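Local coordinates for protein type I modular polyketide synthase (Streptomyces albus subsp. albus, PDB 6IYT) that probably selects an extender unit, such as ethylmalonyl-coenzyme A, and loads its acyl group as the acyltransferase of a salinomycin synthase module, at residues Leu77-Ala82 and Ala449-Arg454. Numbering follows the deposited sequence.
Sequences LGYSLA and AVFAGR
The ring of F451 lies against the backbone of helix 74-84 at G78 and Y79. Its far end does the closest touching: F451 CZ comes within 3.3 Å of G78 C. The amide N of Y79 sits over one face of the ring, 3.5 Å from F451 CZ and offset toward the rim. The Y79 side chain adds a CH-pi contact: its CB lies over the F451 ring, 4.2 Å from the centroid and 18° off the normal. With CG anti to the backbone N (chi1 175°), the Y79 ring leaves at a slant past F451 CB, and Y79 CD1 meets that atom at 4.0 Å. F451 itself has CG opposite its carbonyl carbon (chi1 -65°), which carries the ring from the loop to the helix. One turn on from G78, the methyl of A82 meets CE2 of F451 at 4.2 Å. G78 has no side chain, and CZ of F451 settles directly on its backbone. V43 and P44 of strand 43-49 also touch F451. Behind the ring the chain bends away in a type II turn from F451 to R454, with G453 at positive phi. R454 has a weak hydrogen bond to the carbonyl of P41. The contact thus lies in what is probably the ketosynthase-to-acyltransferase linker subdomain, to which the chain returns after helix 428-439. No hydrogen bond crosses between the two segments; their contact rests on van der Waals packing and CH-pi attraction against the helix backbone at G78-Y79 and the Y79 and A82 side chains.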
ATOM      1  N   LEU A  77      -2.046  27.817 -13.147  1.00  9.83           N
ATOM      2  CA  LEU A  77      -1.188  27.138 -14.172  1.00  8.95           C
ATOM      3  C   LEU A  77      -1.244  25.624 -14.030  1.00  9.06           C
ATOM      4  O   LEU A  77      -1.402  24.905 -15.009  1.00  7.43           O
ATOM      5  CB  LEU A  77       0.243  27.626 -14.089  1.00  9.50           C
ATOM      6  CG  LEU A  77       0.449  29.059 -14.566  1.00 11.93           C
ATOM      7  CD1 LEU A  77       1.771  29.624 -14.053  1.00 12.95           C
ATOM      8  CD2 LEU A  77       0.407  29.080 -16.075  1.00 11.90           C
ATOM      9  N   GLY A  78      -1.205  25.144 -12.803  1.00  8.15           N
ATOM     10  CA  GLY A  78      -1.290  23.696 -12.569  1.00  8.03           C
ATOM     11  C   GLY A  78      -2.626  23.147 -13.054  1.00  7.71           C
ATOM     12  O   GLY A  78      -2.687  22.127 -13.736  1.00  7.56           O
ATOM     13  N   TYR A  79      -3.709  23.828 -12.690  1.00  9.31           N
ATOM     14  CA  TYR A  79      -5.020  23.448 -13.144  1.00 10.24           C
ATOM     15  C   TYR A  79      -5.095  23.430 -14.668  1.00  8.35           C
ATOM     16  O   TYR A  79      -5.591  22.481 -15.263  1.00  9.04           O
ATOM     17  CB  TYR A  79      -6.089  24.386 -12.586  1.00 12.28           C
ATOM     18  CG  TYR A  79      -7.450  24.079 -13.149  1.00 14.86           C
ATOM     19  CD1 TYR A  79      -8.157  22.928 -12.750  1.00 18.52           C
ATOM     20  CD2 TYR A  79      -7.983  24.854 -14.156  1.00 19.88           C
ATOM     21  CE1 TYR A  79      -9.361  22.586 -13.352  1.00 19.64           C
ATOM     22  CE2 TYR A  79      -9.203  24.544 -14.727  1.00 21.83           C
ATOM     23  CZ  TYR A  79      -9.870  23.400 -14.354  1.00 24.81           C
ATOM     24  OH  TYR A  79     -11.052  23.085 -14.970  1.00 31.44           O
ATOM     25  N   SER A  80      -4.505  24.421 -15.296  1.00  8.61           N
ATOM     26  CA  SER A  80      -4.598  24.547 -16.746  1.00  9.28           C
ATOM     27  C   SER A  80      -3.788  23.446 -17.473  1.00  9.50           C
ATOM     28  O   SER A  80      -4.234  22.873 -18.466  1.00 10.31           O
ATOM     29  CB  SER A  80      -4.129  25.932 -17.178  1.00 11.51           C
ATOM     30  OG  SER A  80      -4.945  26.944 -16.590  1.00 12.25           O
ATOM     31  N   LEU A  81      -2.612  23.159 -16.959  1.00  9.62           N
ATOM     32  CA  LEU A  81      -1.793  22.074 -17.481  1.00  9.49           C
ATOM     33  C   LEU A  81      -2.543  20.745 -17.376  1.00 11.80           C
ATOM     34  O   LEU A  81      -2.396  19.885 -18.230  1.00 13.76           O
ATOM     35  CB  LEU A  81      -0.494  21.989 -16.713  1.00  8.44           C
ATOM     36  CG  LEU A  81       0.502  23.103 -17.015  1.00  8.82           C
ATOM     37  CD1 LEU A  81       1.540  23.151 -15.945  1.00  9.47           C
ATOM     38  CD2 LEU A  81       1.156  22.924 -18.398  1.00  8.55           C
ATOM     39  N   ALA A  82      -3.294  20.562 -16.287  1.00  9.38           N
ATOM     40  CA  ALA A  82      -4.030  19.317 -16.068  1.00  9.76           C
ATOM     41  C   ALA A  82      -5.271  19.229 -16.959  1.00 13.57           C
ATOM     42  O   ALA A  82      -5.657  18.151 -17.368  1.00 15.84           O
ATOM     43  CB  ALA A  82      -4.418  19.184 -14.600  1.00 10.99           C
ATOM     44  N   ALA A 449      -8.725  16.645 -10.490  1.00 10.62           N
ATOM     45  CA  ALA A 449      -9.331  16.432  -9.177  1.00  9.36           C
ATOM     46  C   ALA A 449      -8.434  16.915  -8.021  1.00  9.62           C
ATOM     47  O   ALA A 449      -8.919  17.262  -6.945  1.00  9.21           O
ATOM     48  CB  ALA A 449      -9.698  14.961  -8.998  1.00 10.41           C
ATOM     49  N   VAL A 450      -7.126  17.000  -8.256  1.00  9.28           N
ATOM     50  CA  VAL A 450      -6.215  17.553  -7.266  1.00  9.27           C
ATOM     51  C   VAL A 450      -6.566  19.007  -6.914  1.00  9.31           C
ATOM     52  O   VAL A 450      -6.270  19.474  -5.818  1.00 10.87           O
ATOM     53  CB  VAL A 450      -4.735  17.464  -7.767  1.00 10.42           C
ATOM     54  CG1 VAL A 450      -3.818  18.257  -6.893  1.00 10.78           C
ATOM     55  CG2 VAL A 450      -4.304  16.018  -7.823  1.00 10.19           C
ATOM     56  N   PHE A 451      -7.144  19.734  -7.872  1.00  8.20           N
ATOM     57  CA  PHE A 451      -7.378  21.140  -7.704  1.00  9.49           C
ATOM     58  C   PHE A 451      -8.772  21.469  -7.142  1.00 11.01           C
ATOM     59  O   PHE A 451      -9.104  22.654  -6.950  1.00 11.56           O
ATOM     60  CB  PHE A 451      -7.158  21.871  -9.024  1.00  8.56           C
ATOM     61  CG  PHE A 451      -5.750  21.818  -9.506  1.00  8.13           C
ATOM     62  CD1 PHE A 451      -4.793  22.698  -8.998  1.00  8.40           C
ATOM     63  CD2 PHE A 451      -5.332  20.785 -10.334  1.00  8.26           C
ATOM     64  CE1 PHE A 451      -3.460  22.546  -9.315  1.00  8.35           C
ATOM     65  CE2 PHE A 451      -3.996  20.645 -10.664  1.00  7.61           C
ATOM     66  CZ  PHE A 451      -3.071  21.525 -10.174  1.00  8.17           C
ATOM     67  N   ALA A 452      -9.522  20.441  -6.769  1.00 12.25           N
ATOM     68  CA  ALA A 452     -10.864  20.637  -6.170  1.00 13.04           C
ATOM     69  C   ALA A 452     -10.761  21.512  -4.925  1.00 14.01           C
ATOM     70  O   ALA A 452      -9.879  21.303  -4.075  1.00 11.64           O
ATOM     71  CB  ALA A 452     -11.489  19.310  -5.831  1.00 12.82           C
ATOM     72  N   GLY A 453     -11.538  22.606  -4.925  1.00 12.90           N
ATOM     73  CA  GLY A 453     -11.665  23.467  -3.758  1.00 16.53           C
ATOM     74  C   GLY A 453     -10.640  24.587  -3.705  1.00 17.19           C
ATOM     75  O   GLY A 453     -10.603  25.351  -2.738  1.00 17.39           O
ATOM     76  N   ARG A 454      -9.720  24.623  -4.671  1.00 15.87           N
ATOM     77  CA  ARG A 454      -8.608  25.585  -4.601  1.00 13.52           C
ATOM     78  C   ARG A 454      -9.004  26.934  -5.204  1.00 14.01           C
ATOM     79  O   ARG A 454      -8.206  27.865  -5.203  1.00 16.01           O
ATOM     80  CB  ARG A 454      -7.382  25.049  -5.329  1.00 14.79           C
ATOM     81  CG  ARG A 454      -6.846  23.724  -4.788  1.00 15.16           C
ATOM     82  CD  ARG A 454      -6.311  23.859  -3.352  1.00 19.99           C
ATOM     83  NE  ARG A 454      -5.362  24.969  -3.210  1.00 22.98           N
ATOM     84  CZ  ARG A 454      -4.039  24.887  -3.425  1.00 29.73           C
ATOM     85  NH1 ARG A 454      -3.464  23.728  -3.763  1.00 30.21           N
ATOM     86  NH2 ARG A 454      -3.275  25.959  -3.225  1.00 34.08           N
TER